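Galactose/lactose metabolism regulatory protein GAL80 (Saccharomyces cerevisiae, PDB 3BTV) represses the yeast galactose and lactose metabolic genes by binding the activator GAL4 and blocking its transcriptional activation when no inducing sugar is present. Local coordinates at residues K37-A42 and R370-I375; L119-V124 and S376-N381; V207-T212 and C280-G285; T212-T217 and D263-Q268. The protein carries 1 engineered substitution. One frame throughout, in Å; residues are numbered along the deposited sequence. Where two conformers were deposited one is given.

Interaction 1 of 4, residues K37-A42 and R370-I375; sequences KTHYPA and RLYQSI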
loop_
_atom_site.group_PDB
_atom_site.type_symbol
_atom_site.label_atom_id
_atom_site.label_comp_id
_atom_site.label_asym_id
_atom_site.label_seq_id
_atom_site.Cartn_x
_atom_site.Cartn_y
_atom_site.Cartn_z
ATOM N N LYS B 37 -23.174 5.125 26.015
ATOM C CA LYS B 37 -23.503 4.239 24.902
ATOM C C LYS B 37 -22.628 2.984 24.812
ATOM O O LYS B 37 -22.979 2.037 24.106
ATOM C CB LYS B 37 -23.452 5.008 23.579
ATOM C CG LYS B 37 -24.460 6.149 23.488
ATOM C CD LYS B 37 -24.282 6.941 22.197
ATOM C CE LYS B 37 -25.156 8.190 22.178
ATOM N NZ LYS B 37 -24.928 9.015 20.953
ATOM N N THR B 38 -21.503 2.969 25.520
ATOM C CA THR B 38 -20.577 1.844 25.429
ATOM C C THR B 38 -20.272 1.242 26.788
ATOM O O THR B 38 -20.610 0.097 27.053
ATOM C CB THR B 38 -19.253 2.252 24.758
ATOM O OG1 THR B 38 -18.720 3.413 25.414
ATOM C CG2 THR B 38 -19.479 2.555 23.285
ATOM N N HIS B 39 -19.619 2.015 27.646
ATOM C CA HIS B 39 -19.291 1.534 28.981
ATOM C C HIS B 39 -20.535 1.158 29.779
ATOM O O HIS B 39 -20.580 0.101 30.409
ATOM C CB HIS B 39 -18.480 2.578 29.747
ATOM C CG HIS B 39 -17.088 2.749 29.232
ATOM N ND1 HIS B 39 -15.992 2.191 29.853
ATOM C CD2 HIS B 39 -16.614 3.399 28.144
ATOM C CE1 HIS B 39 -14.900 2.495 29.172
ATOM N NE2 HIS B 39 -15.251 3.228 28.131
ATOM N N TYR B 40 -21.549 2.013 29.750
ATOM C CA TYR B 40 -22.714 1.784 30.600
ATOM C C TYR B 40 -23.418 0.458 30.302
ATOM O O TYR B 40 -23.606 -0.365 31.200
ATOM C CB TYR B 40 -23.706 2.950 30.550
ATOM C CG TYR B 40 -24.959 2.672 31.350
ATOM C CD1 TYR B 40 -26.195 2.552 30.728
ATOM C CD2 TYR B 40 -24.900 2.494 32.728
ATOM C CE1 TYR B 40 -27.344 2.284 31.456
ATOM C CE2 TYR B 40 -26.047 2.227 33.468
ATOM C CZ TYR B 40 -27.265 2.121 32.826
ATOM O OH TYR B 40 -28.406 1.854 33.557
ATOM N N PRO B 41 -23.820 0.249 29.044
ATOM C CA PRO B 41 -24.468 -1.021 28.702
ATOM C C PRO B 41 -23.686 -2.228 29.225
ATOM O O PRO B 41 -24.281 -3.160 29.766
ATOM C CB PRO B 41 -24.472 -1.000 27.171
ATOM C CG PRO B 41 -24.572 0.450 26.833
ATOM C CD PRO B 41 -23.762 1.169 27.892
ATOM N N ALA B 42 -22.364 -2.202 29.079
ATOM C CA ALA B 42 -21.518 -3.289 29.569
ATOM C C ALA B 42 -21.661 -3.498 31.077
ATOM O O ALA B 42 -21.954 -4.604 31.538
ATOM C CB ALA B 42 -20.068 -3.037 29.203
ATOM N N ARG B 370 -16.690 -7.054 26.011
ATOM C CA ARG B 370 -15.793 -8.196 26.132
ATOM C C ARG B 370 -14.522 -7.796 26.864
ATOM O O ARG B 370 -13.850 -8.632 27.471
ATOM C CB ARG B 370 -15.489 -8.793 24.748
ATOM C CG ARG B 370 -16.649 -9.623 24.194
ATOM C CD ARG B 370 -16.539 -9.881 22.696
ATOM N NE ARG B 370 -15.492 -10.850 22.363
ATOM C CZ ARG B 370 -15.714 -12.086 21.915
ATOM N NH1 ARG B 370 -16.955 -12.530 21.727
ATOM N NH2 ARG B 370 -14.687 -12.880 21.646
ATOM N N LEU B 371 -14.200 -6.509 26.811
ATOM C CA LEU B 371 -13.075 -5.977 27.577
ATOM C C LEU B 371 -13.392 -6.008 29.080
ATOM O O LEU B 371 -12.587 -6.466 29.891
ATOM C CB LEU B 371 -12.753 -4.549 27.125
ATOM C CG LEU B 371 -11.657 -3.814 27.895
ATOM C CD1 LEU B 371 -10.391 -4.663 27.973
ATOM C CD2 LEU B 371 -11.377 -2.461 27.246
ATOM N N TYR B 372 -14.570 -5.511 29.442
ATOM C CA TYR B 372 -15.029 -5.559 30.828
ATOM C C TYR B 372 -15.063 -6.991 31.332
ATOM O O TYR B 372 -14.608 -7.279 32.434
ATOM C CB TYR B 372 -16.415 -4.929 30.972
ATOM C CG TYR B 372 -16.370 -3.457 31.295
ATOM C CD1 TYR B 372 -16.331 -2.509 30.285
ATOM C CD2 TYR B 372 -16.346 -3.015 32.617
ATOM C CE1 TYR B 372 -16.272 -1.164 30.576
ATOM C CE2 TYR B 372 -16.291 -1.666 32.918
ATOM C CZ TYR B 372 -16.252 -0.748 31.891
ATOM O OH TYR B 372 -16.195 0.595 32.165
ATOM N N GLN B 373 -15.597 -7.888 30.513
ATOM C CA GLN B 373 -15.675 -9.294 30.881
ATOM C C GLN B 373 -14.284 -9.847 31.190
ATOM O O GLN B 373 -14.085 -10.524 32.200
ATOM C CB GLN B 373 -16.348 -10.108 29.771
ATOM C CG GLN B 373 -16.608 -11.561 30.124
ATOM C CD GLN B 373 -17.780 -11.733 31.076
ATOM O OE1 GLN B 373 -17.603 -12.098 32.241
ATOM N NE2 GLN B 373 -18.986 -11.462 30.586
ATOM N N SER B 374 -13.319 -9.542 30.329
ATOM C CA SER B 374 -11.967 -10.057 30.503
ATOM C C SER B 374 -11.336 -9.502 31.783
ATOM O O SER B 374 -10.454 -10.124 32.379
ATOM C CB SER B 374 -11.098 -9.761 29.270
ATOM O OG SER B 374 -10.516 -8.469 29.331
ATOM N N ILE B 375 -11.811 -8.339 32.217
ATOM C CA ILE B 375 -11.305 -7.728 33.437
ATOM C C ILE B 375 -11.746 -8.506 34.682
ATOM O O ILE B 375 -10.912 -8.948 35.472
ATOM C CB ILE B 375 -11.743 -6.260 33.558
ATOM C CG1 ILE B 375 -11.061 -5.414 32.484
ATOM C CG2 ILE B 375 -11.402 -5.717 34.947
ATOM C CD1 ILE B 375 -11.409 -3.936 32.542
#
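His39 and Tyr372 join the first helix of the NAD-binding Rossmann fold, 39-45, to the late helix 363-380 through one hydrogen bond. ND1 of His39 lies 2.8 Å from OH of Tyr372; the bond is nearly straight, 175° at the hydrogen, and either atom could be the donor. Each atom sits at the edge of the other ring and near its plane, yet the two rings are turned almost perpendicular, at 86°, and meet rim to rim, their centroids 5.6 Å apart. With CG beside its backbone N and anti to the carbonyl carbon (chi1 -71°), His39 carries ND1 out to the hydroxyl.

The other imidazole nitrogen, NE2 of His39, is bonded to Glu125, which with the tyrosine fixes the rotation of the ring. Phe50 meets Tyr372 edge-to-face, and Val94 of strand 92-95 touches both side chains, so the bond is buried, with the Glu125 carboxylate at the far side of the imidazole. A phenylalanine in place of Tyr372 would probably keep the ring packing but leave ND1 of His39 without this mate. Nearer the root of the tyrosine, Ala42 brings its methyl obliquely against the ring, CB of Ala42 standing 3.9 Å from CD1 of Tyr372.

Interaction 2 of 4, residues L119-V124 and S376-N381; sequences LKYLFV and SDFHFN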
loop_
_atom_site.group_PDB
_atom_site.type_symbol
_atom_site.label_atom_id
_atom_site.label_comp_id
_atom_site.label_asym_id
_atom_site.label_seq_id
_atom_site.Cartn_x
_atom_site.Cartn_y
_atom_site.Cartn_z
ATOM N N LEU B 119 -8.258 1.366 45.902
ATOM C CA LEU B 119 -8.068 1.518 44.462
ATOM C C LEU B 119 -7.167 0.425 43.906
ATOM O O LEU B 119 -6.032 0.251 44.350
ATOM C CB LEU B 119 -7.500 2.896 44.108
ATOM C CG LEU B 119 -7.537 3.197 42.603
ATOM C CD1 LEU B 119 -8.969 3.373 42.117
ATOM C CD2 LEU B 119 -6.704 4.415 42.254
ATOM N N LYS B 120 -7.682 -0.308 42.926
ATOM C CA LYS B 120 -6.943 -1.409 42.325
ATOM C C LYS B 120 -6.764 -1.209 40.826
ATOM O O LYS B 120 -5.830 -1.744 40.228
ATOM C CB LYS B 120 -7.674 -2.731 42.572
ATOM C CG LYS B 120 -7.882 -3.069 44.036
ATOM C CD LYS B 120 -6.565 -3.362 44.734
ATOM C CE LYS B 120 -6.775 -3.678 46.211
ATOM N NZ LYS B 120 -7.237 -2.493 46.987
ATOM N N TYR B 121 -7.662 -0.440 40.220
ATOM C CA TYR B 121 -7.690 -0.339 38.772
ATOM C C TYR B 121 -7.869 1.068 38.242
ATOM O O TYR B 121 -8.666 1.848 38.767
ATOM C CB TYR B 121 -8.805 -1.219 38.210
ATOM C CG TYR B 121 -8.684 -2.675 38.584
ATOM C CD1 TYR B 121 -9.506 -3.233 39.557
ATOM C CD2 TYR B 121 -7.747 -3.493 37.969
ATOM C CE1 TYR B 121 -9.399 -4.569 39.903
ATOM C CE2 TYR B 121 -7.631 -4.828 38.307
ATOM C CZ TYR B 121 -8.457 -5.361 39.274
ATOM O OH TYR B 121 -8.338 -6.690 39.610
ATOM N N LEU B 122 -7.131 1.375 37.181
ATOM C CA LEU B 122 -7.336 2.610 36.437
ATOM C C LEU B 122 -7.579 2.294 34.968
ATOM O O LEU B 122 -6.737 1.689 34.298
ATOM C CB LEU B 122 -6.147 3.557 36.580
ATOM C CG LEU B 122 -6.266 4.818 35.720
ATOM C CD1 LEU B 122 -7.471 5.656 36.167
ATOM C CD2 LEU B 122 -4.979 5.638 35.777
ATOM N N PHE B 123 -8.737 2.709 34.474
ATOM C CA PHE B 123 -9.169 2.389 33.121
ATOM C C PHE B 123 -9.235 3.686 32.321
ATOM O O PHE B 123 -10.002 4.589 32.664
ATOM C CB PHE B 123 -10.554 1.744 33.197
ATOM C CG PHE B 123 -11.039 1.150 31.901
ATOM C CD1 PHE B 123 -12.179 0.359 31.883
ATOM C CD2 PHE B 123 -10.373 1.377 30.715
ATOM C CE1 PHE B 123 -12.642 -0.197 30.703
ATOM C CE2 PHE B 123 -10.829 0.819 29.528
ATOM C CZ PHE B 123 -11.964 0.038 29.521
ATOM N N VAL B 124 -8.427 3.785 31.265
ATOM C CA VAL B 124 -8.403 4.985 30.423
ATOM C C VAL B 124 -8.668 4.631 28.976
ATOM O O VAL B 124 -8.248 3.579 28.505
ATOM C CB VAL B 124 -7.050 5.746 30.534
ATOM C CG1 VAL B 124 -7.080 7.036 29.719
ATOM C CG2 VAL B 124 -6.733 6.064 32.003
ATOM N N SER B 376 -13.053 -8.682 34.846
ATOM C CA SER B 376 -13.575 -9.399 36.003
ATOM C C SER B 376 -13.074 -10.841 36.048
ATOM O O SER B 376 -12.786 -11.366 37.117
ATOM C CB SER B 376 -15.104 -9.368 36.025
ATOM O OG SER B 376 -15.650 -10.286 35.104
ATOM N N ASP B 377 -12.966 -11.474 34.886
ATOM C CA ASP B 377 -12.467 -12.840 34.815
ATOM C C ASP B 377 -11.046 -12.928 35.343
ATOM O O ASP B 377 -10.668 -13.908 35.980
ATOM C CB ASP B 377 -12.529 -13.356 33.384
ATOM C CG ASP B 377 -13.939 -13.670 32.948
ATOM O OD1 ASP B 377 -14.880 -13.309 33.687
ATOM O OD2 ASP B 377 -14.107 -14.279 31.874
ATOM N N PHE B 378 -10.256 -11.905 35.056
ATOM C CA PHE B 378 -8.944 -11.777 35.661
ATOM C C PHE B 378 -9.139 -11.544 37.147
ATOM O O PHE B 378 -8.494 -12.172 37.985
ATOM C CB PHE B 378 -8.194 -10.596 35.047
ATOM C CG PHE B 378 -7.025 -10.107 35.872
ATOM C CD1 PHE B 378 -5.868 -10.867 35.992
ATOM C CD2 PHE B 378 -7.074 -8.871 36.502
ATOM C CE1 PHE B 378 -4.788 -10.413 36.743
ATOM C CE2 PHE B 378 -5.995 -8.410 37.254
ATOM C CZ PHE B 378 -4.853 -9.184 37.374
ATOM N N HIS B 379 -10.054 -10.636 37.459
ATOM C CA HIS B 379 -10.252 -10.179 38.822
ATOM C C HIS B 379 -10.828 -11.250 39.733
ATOM O O HIS B 379 -10.528 -11.282 40.918
ATOM C CB HIS B 379 -11.173 -8.970 38.837
ATOM C CG HIS B 379 -11.511 -8.500 40.213
ATOM N ND1 HIS B 379 -10.603 -7.848 41.018
ATOM C CD2 HIS B 379 -12.656 -8.591 40.930
ATOM C CE1 HIS B 379 -11.176 -7.552 42.172
ATOM N NE2 HIS B 379 -12.423 -7.989 42.142
ATOM N N PHE B 380 -11.664 -12.115 39.175
ATOM C CA PHE B 380 -12.325 -13.153 39.949
ATOM C C PHE B 380 -11.754 -14.522 39.614
ATOM O O PHE B 380 -12.196 -15.537 40.150
ATOM C CB PHE B 380 -13.828 -13.144 39.676
ATOM C CG PHE B 380 -14.534 -11.931 40.206
ATOM C CD1 PHE B 380 -15.245 -11.104 39.358
ATOM C CD2 PHE B 380 -14.491 -11.621 41.555
ATOM C CE1 PHE B 380 -15.898 -9.995 39.842
ATOM C CE2 PHE B 380 -15.141 -10.509 42.045
ATOM C CZ PHE B 380 -15.845 -9.693 41.187
ATOM N N ASN B 381 -10.777 -14.542 38.717
ATOM C CA ASN B 381 -10.123 -15.785 38.343
ATOM C C ASN B 381 -11.146 -16.838 37.922
ATOM O O ASN B 381 -11.193 -17.928 38.489
ATOM C CB ASN B 381 -9.286 -16.299 39.514
ATOM C CG ASN B 381 -8.123 -17.152 39.067
ATOM O OD1 ASN B 381 -8.114 -17.682 37.954
ATOM N ND2 ASN B 381 -7.127 -17.290 39.935
#
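Tyr121 reaches from strand 121-125 of the parallel Rossmann sheet to the last turns of helix 363-380, where His379 and Phe378 receive its phenol end. OH of Tyr121 lies 2.9 Å from ND1 of His379, a hydrogen bond in which either partner could be the donor. The hydroxyl sits near the imidazole plane at its edge, and ND1 in turn is near the plane of the phenol ring; the rings themselves are oblique, their planes at 75° and their centroids 5.6 Å apart. Tyr121 has CG beside the backbone N and anti to the carbonyl carbon (chi1 -58°), a setting that sends the ring off the sheet toward the helix.

Both helical residues have CG anti to the backbone N, which extends their rings toward the strand. His379 offers a nitrogen, whereas CE2 of Phe378 comes 3.7 Å from OH of Tyr121, near the plane of the phenol ring, and 4.1 Å from CE2 of Tyr121, an apolar touch beside the polar one. Beyond the contact, Phe392 meets Phe378 edge-to-face, Ile21 of strand 21-26 touches His379, and Met92 and Ile150 on the neighbouring strands pack on Tyr121. The helix finishes just past these residues in a Schellman motif, with Asn381 at positive phi as its C-prime residue. Away from the phenol, CD2 of His379 stands over the centre of the Phe380 ring, 3.3 Å above its plane.

Interaction 3 of 4, residues V207-T212 and C280-G285; sequences VDLVTT and CSFKGG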
loop_
_atom_site.group_PDB
_atom_site.type_symbol
_atom_site.label_atom_id
_atom_site.label_comp_id
_atom_site.label_asym_id
_atom_site.label_seq_id
_atom_site.Cartn_x
_atom_site.Cartn_y
_atom_site.Cartn_z
ATOM N N VAL B 207 -6.635 13.497 19.021
ATOM C CA VAL B 207 -7.596 12.800 18.170
ATOM C C VAL B 207 -7.345 13.145 16.710
ATOM O O VAL B 207 -7.409 14.302 16.328
ATOM C CB VAL B 207 -9.053 13.141 18.522
ATOM C CG1 VAL B 207 -10.010 12.251 17.726
ATOM C CG2 VAL B 207 -9.295 12.978 20.009
ATOM N N ASP B 208 -7.057 12.135 15.898
ATOM C CA ASP B 208 -6.720 12.363 14.502
ATOM C C ASP B 208 -6.547 11.040 13.775
ATOM O O ASP B 208 -6.554 9.968 14.386
ATOM C CB ASP B 208 -5.438 13.198 14.379
ATOM C CG ASP B 208 -4.208 12.456 14.860
ATOM O OD1 ASP B 208 -3.672 11.624 14.099
ATOM O OD2 ASP B 208 -3.774 12.711 15.998
ATOM N N LEU B 209 -6.381 11.139 12.461
ATOM C CA LEU B 209 -6.320 9.970 11.586
ATOM C C LEU B 209 -5.216 9.008 12.002
ATOM O O LEU B 209 -5.381 7.791 11.955
ATOM C CB LEU B 209 -6.079 10.411 10.139
ATOM C CG LEU B 209 -5.983 9.265 9.124
ATOM C CD1 LEU B 209 -7.306 8.492 9.115
ATOM C CD2 LEU B 209 -5.643 9.764 7.731
ATOM N N VAL B 210 -4.073 9.554 12.389
ATOM C CA VAL B 210 -2.938 8.712 12.714
ATOM C C VAL B 210 -3.068 8.120 14.111
ATOM O O VAL B 210 -3.042 6.891 14.304
ATOM C CB VAL B 210 -1.630 9.485 12.596
ATOM C CG1 VAL B 210 -0.458 8.557 12.860
ATOM C CG2 VAL B 210 -1.522 10.093 11.209
ATOM N N THR B 211 -3.230 9.006 15.080
ATOM C CA THR B 211 -3.269 8.619 16.474
ATOM C C THR B 211 -4.410 7.662 16.747
ATOM O O THR B 211 -4.265 6.686 17.482
ATOM C CB THR B 211 -3.453 9.859 17.373
ATOM O OG1 THR B 211 -2.380 10.782 17.127
ATOM C CG2 THR B 211 -3.465 9.453 18.834
ATOM N N THR B 212 -5.556 7.943 16.147
ATOM C CA THR B 212 -6.767 7.241 16.528
ATOM C C THR B 212 -7.066 6.066 15.610
ATOM O O THR B 212 -7.022 4.911 16.035
ATOM C CB THR B 212 -7.964 8.204 16.573
ATOM O OG1 THR B 212 -7.582 9.391 17.281
ATOM C CG2 THR B 212 -9.170 7.548 17.271
ATOM N N CYS B 280 0.426 0.175 3.958
ATOM C CA CYS B 280 -0.784 0.735 4.514
ATOM C C CYS B 280 -1.145 2.117 3.998
ATOM O O CYS B 280 -0.302 3.017 3.935
ATOM C CB CYS B 280 -0.672 0.770 6.030
ATOM S SG CYS B 280 -2.034 1.616 6.768
ATOM N N SER B 281 -2.416 2.284 3.648
ATOM C CA SER B 281 -2.909 3.575 3.168
ATOM C C SER B 281 -4.214 3.913 3.876
ATOM O O SER B 281 -5.195 3.163 3.778
ATOM C CB SER B 281 -3.126 3.523 1.657
ATOM O OG SER B 281 -3.524 4.776 1.144
ATOM N N PHE B 282 -4.228 5.034 4.592
ATOM C CA PHE B 282 -5.436 5.551 5.229
ATOM C C PHE B 282 -5.885 6.886 4.657
ATOM O O PHE B 282 -5.151 7.871 4.717
ATOM C CB PHE B 282 -5.207 5.715 6.728
ATOM C CG PHE B 282 -5.394 4.450 7.506
ATOM C CD1 PHE B 282 -6.594 4.176 8.125
ATOM C CD2 PHE B 282 -4.363 3.539 7.614
ATOM C CE1 PHE B 282 -6.760 3.013 8.837
ATOM C CE2 PHE B 282 -4.523 2.379 8.332
ATOM C CZ PHE B 282 -5.715 2.119 8.944
ATOM N N LYS B 283 -7.098 6.909 4.123
ATOM C CA LYS B 283 -7.729 8.127 3.637
ATOM C C LYS B 283 -8.495 8.807 4.755
ATOM O O LYS B 283 -9.087 8.145 5.610
ATOM C CB LYS B 283 -8.716 7.805 2.510
ATOM C CG LYS B 283 -8.107 6.936 1.428
ATOM C CD LYS B 283 -9.159 6.288 0.548
ATOM C CE LYS B 283 -9.540 7.181 -0.623
ATOM N NZ LYS B 283 -10.118 8.479 -0.182
ATOM N N GLY B 284 -8.515 10.130 4.704
ATOM C CA GLY B 284 -9.224 10.962 5.661
ATOM C C GLY B 284 -10.665 10.737 6.103
ATOM O O GLY B 284 -10.869 10.575 7.297
ATOM N N GLY B 285 -11.733 10.748 5.314
ATOM C CA GLY B 285 -12.028 10.794 3.913
ATOM C C GLY B 285 -13.150 9.746 3.919
ATOM O O GLY B 285 -13.609 9.346 4.994
#
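Leu209 in the first turn of helix 209-225 faces the end of strand 276-283, where the chain leaves the sheet at Gly284; their CA atoms, 6.7 Å apart, are the nearest pair of the two backbones. The helix opens with a wider pi-type turn. Asp208 is the N-cap. Its OD1 accepts from N of Thr211 at 2.8 Å, with the donor well above the carboxylate plane, and more weakly from N of Val210. Its OD2 takes the hydroxyl OG1 of Thr211 at 2.6 Å on the syn side. Both carboxylate oxygens are thereby engaged, which fixes the start of the helix that presents Leu209.

The leucine extends away from the helix, CG anti to the backbone N (chi1 179°), and ends in two methyls that meet mainly main chain. CD2 of Leu209 lies 3.6 Å from O of Phe282 and 4.2 Å from CB of the same residue. CD1 of Leu209 approaches O of Lys283 at 3.9 Å. The methyl-to-oxygen approaches are van der Waals touches; of these three pairs only CD2 to CB is apolar on both sides.

Within the C-terminal domain the contact seats the helix start on the large mixed sheet, in which strand 276-283 runs between 264-271 and 176-184. Helix 405-424 packs against Val210 on another side of the helix, while Lys283 and Ser281 touch Asn177 and Glu180 of the second subunit.

Interaction 4 of 4, residues T212-T217 and D263-Q268; sequences TTFGHT and DHLLFQ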
loop_
_atom_site.group_PDB
_atom_site.type_symbol
_atom_site.label_atom_id
_atom_site.label_comp_id
_atom_site.label_asym_id
_atom_site.label_seq_id
_atom_site.Cartn_x
_atom_site.Cartn_y
_atom_site.Cartn_z
ATOM N N THR B 212 -5.556 7.943 16.147
ATOM C CA THR B 212 -6.767 7.241 16.528
ATOM C C THR B 212 -7.066 6.066 15.610
ATOM O O THR B 212 -7.022 4.911 16.035
ATOM C CB THR B 212 -7.964 8.204 16.573
ATOM O OG1 THR B 212 -7.582 9.391 17.281
ATOM C CG2 THR B 212 -9.170 7.548 17.271
ATOM N N THR B 213 -7.358 6.362 14.351
ATOM C CA THR B 213 -7.799 5.348 13.407
ATOM C C THR B 213 -6.679 4.378 13.068
ATOM O O THR B 213 -6.825 3.178 13.209
ATOM C CB THR B 213 -8.313 5.978 12.109
ATOM O OG1 THR B 213 -9.257 7.001 12.429
ATOM C CG2 THR B 213 -8.988 4.918 11.233
ATOM N N PHE B 214 -5.552 4.918 12.629
ATOM C CA PHE B 214 -4.377 4.104 12.411
ATOM C C PHE B 214 -3.910 3.440 13.708
ATOM O O PHE B 214 -3.505 2.278 13.702
ATOM C CB PHE B 214 -3.268 4.947 11.793
ATOM C CG PHE B 214 -1.969 4.214 11.640
ATOM C CD1 PHE B 214 -1.792 3.298 10.622
ATOM C CD2 PHE B 214 -0.934 4.436 12.520
ATOM C CE1 PHE B 214 -0.606 2.629 10.487
ATOM C CE2 PHE B 214 0.264 3.766 12.387
ATOM C CZ PHE B 214 0.427 2.868 11.374
ATOM N N GLY B 215 -3.973 4.165 14.823
ATOM C CA GLY B 215 -3.582 3.599 16.103
ATOM C C GLY B 215 -4.334 2.315 16.471
ATOM O O GLY B 215 -3.728 1.292 16.787
ATOM N N HIS B 216 -5.662 2.362 16.459
ATOM C CA HIS B 216 -6.443 1.171 16.784
ATOM C C HIS B 216 -6.087 0.035 15.814
ATOM O O HIS B 216 -5.837 -1.092 16.223
ATOM C CB HIS B 216 -7.947 1.456 16.709
ATOM C CG HIS B 216 -8.515 2.100 17.937
ATOM N ND1 HIS B 216 -8.735 1.409 19.111
ATOM C CD2 HIS B 216 -8.954 3.366 18.157
ATOM C CE1 HIS B 216 -9.270 2.223 20.008
ATOM N NE2 HIS B 216 -9.414 3.415 19.455
ATOM N N THR B 217 -6.018 0.362 14.532
ATOM C CA THR B 217 -5.796 -0.644 13.495
ATOM C C THR B 217 -4.409 -1.280 13.523
ATOM O O THR B 217 -4.269 -2.496 13.432
ATOM C CB THR B 217 -6.054 -0.057 12.100
ATOM O OG1 THR B 217 -7.375 0.494 12.064
ATOM C CG2 THR B 217 -5.950 -1.152 11.042
ATOM N N ASP B 263 -5.244 14.431 6.532
ATOM C CA ASP B 263 -6.288 13.803 5.725
ATOM C C ASP B 263 -5.793 12.570 4.975
ATOM O O ASP B 263 -6.558 11.944 4.238
ATOM C CB ASP B 263 -6.865 14.790 4.717
ATOM C CG ASP B 263 -5.815 15.702 4.148
ATOM O OD1 ASP B 263 -4.982 15.223 3.353
ATOM O OD2 ASP B 263 -5.819 16.897 4.517
ATOM N N HIS B 264 -4.519 12.227 5.126
ATOM C CA HIS B 264 -4.037 10.962 4.543
ATOM C C HIS B 264 -2.774 10.485 5.216
ATOM O O HIS B 264 -1.934 11.286 5.616
ATOM C CB HIS B 264 -3.765 11.091 3.050
ATOM C CG HIS B 264 -3.930 9.809 2.297
ATOM N ND1 HIS B 264 -2.913 8.886 2.159
ATOM C CD2 HIS B 264 -4.990 9.297 1.630
ATOM C CE1 HIS B 264 -3.340 7.862 1.439
ATOM N NE2 HIS B 264 -4.596 8.094 1.088
ATOM N N LEU B 265 -2.652 9.170 5.331
ATOM C CA LEU B 265 -1.466 8.552 5.880
ATOM C C LEU B 265 -1.015 7.448 4.934
ATOM O O LEU B 265 -1.810 6.566 4.555
ATOM C CB LEU B 265 -1.746 7.961 7.272
ATOM C CG LEU B 265 -0.632 7.045 7.825
ATOM C CD1 LEU B 265 0.622 7.831 8.172
ATOM C CD2 LEU B 265 -1.091 6.236 9.028
ATOM N N LEU B 266 0.253 7.502 4.547
ATOM C CA LEU B 266 0.897 6.382 3.852
ATOM C C LEU B 266 1.859 5.803 4.845
ATOM O O LEU B 266 2.648 6.529 5.445
ATOM C CB LEU B 266 1.679 6.832 2.616
ATOM C CG LEU B 266 0.914 7.512 1.479
ATOM C CD1 LEU B 266 1.883 8.013 0.417
ATOM C CD2 LEU B 266 -0.112 6.570 0.862
ATOM N N PHE B 267 1.796 4.497 5.042
ATOM C CA PHE B 267 2.666 3.872 6.026
ATOM C C PHE B 267 3.146 2.546 5.497
ATOM O O PHE B 267 2.357 1.733 5.012
ATOM C CB PHE B 267 1.918 3.694 7.351
ATOM C CG PHE B 267 2.624 2.790 8.344
ATOM C CD1 PHE B 267 3.370 3.319 9.387
ATOM C CD2 PHE B 267 2.512 1.412 8.249
ATOM C CE1 PHE B 267 3.996 2.492 10.301
ATOM C CE2 PHE B 267 3.140 0.577 9.156
ATOM C CZ PHE B 267 3.879 1.110 10.186
ATOM N N GLN B 268 4.447 2.319 5.576
ATOM C CA GLN B 268 4.969 1.024 5.152
ATOM C C GLN B 268 6.037 0.615 6.139
ATOM O O GLN B 268 6.695 1.462 6.735
ATOM C CB GLN B 268 5.492 1.072 3.712
ATOM C CG GLN B 268 6.728 1.952 3.512
ATOM C CD GLN B 268 7.077 2.152 2.038
ATOM O OE1 GLN B 268 8.185 2.578 1.682
ATOM N NE2 GLN B 268 6.127 1.851 1.178
#
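The ring of Phe214 meets Leu265 with a face and Phe267 with its outer edge; these two partners stand two apart on strand 264-271 and both point at the helix. Phe214 leaves helix 209-225 with CG anti to the backbone N (chi1 175°), stretching its ring outward. Leu265 and Phe267 share that first torsion (chi1 169° and 167°) and extend from the strand toward the helix, so that Phe214 crosses each at about a right angle. CD2 of Leu265 comes over the Phe214 face, 3.3 Å above the ring plane and offset toward the rim; the methyl makes a CH-pi contact 3.7 Å from the Phe214 ring centroid and is nearest CD1 and CG. Phe267 is met in a tilted edge-to-face pair, with CZ of Phe214 over the centre of the Phe267 ring and 3.6 Å from its CD1.

This is helix-on-sheet packing in the Gal80p C-terminal domain, the helix lying against the large mixed sheet. Strand 264-271 begins at a classic beta bulge, Asp263 and His264 both facing Phe237. Val418 of helix 405-424 touches Phe214, Leu265 and Phe267 alike, and Phe229 meets Phe267 edge-to-face.

An alanine at Phe267 would remove the face beneath CZ and is likely to leave a gap beside the Phe214 ring, whose outer edge could then shift. Within the helix, OG1 of Thr217 donates to O of Thr213 at 3.0 Å, an oxygen that also takes the backbone N of Thr217.

How the interactions relate
From the N terminus, residues 37-42 meet 370-375, so interaction 1 closes a loop across most of the chain. Residues 119-124, inside that loop, pair with 376-381 beyond its end; interactions 1 and 2 therefore cross, and both fasten helix 363-380 to the Rossmann fold. They also touch, Phe123 packing against His39, Leu371 and Tyr372. Interactions 3 and 4 nest inside both loops, 4 within 3, and lie on the opposite side of the chain's centre. They share Thr212 and helix 209-225, which they set on neighbouring strands 264-271 and 276-283 of the mixed sheet, where both contacts also reach the second subunit.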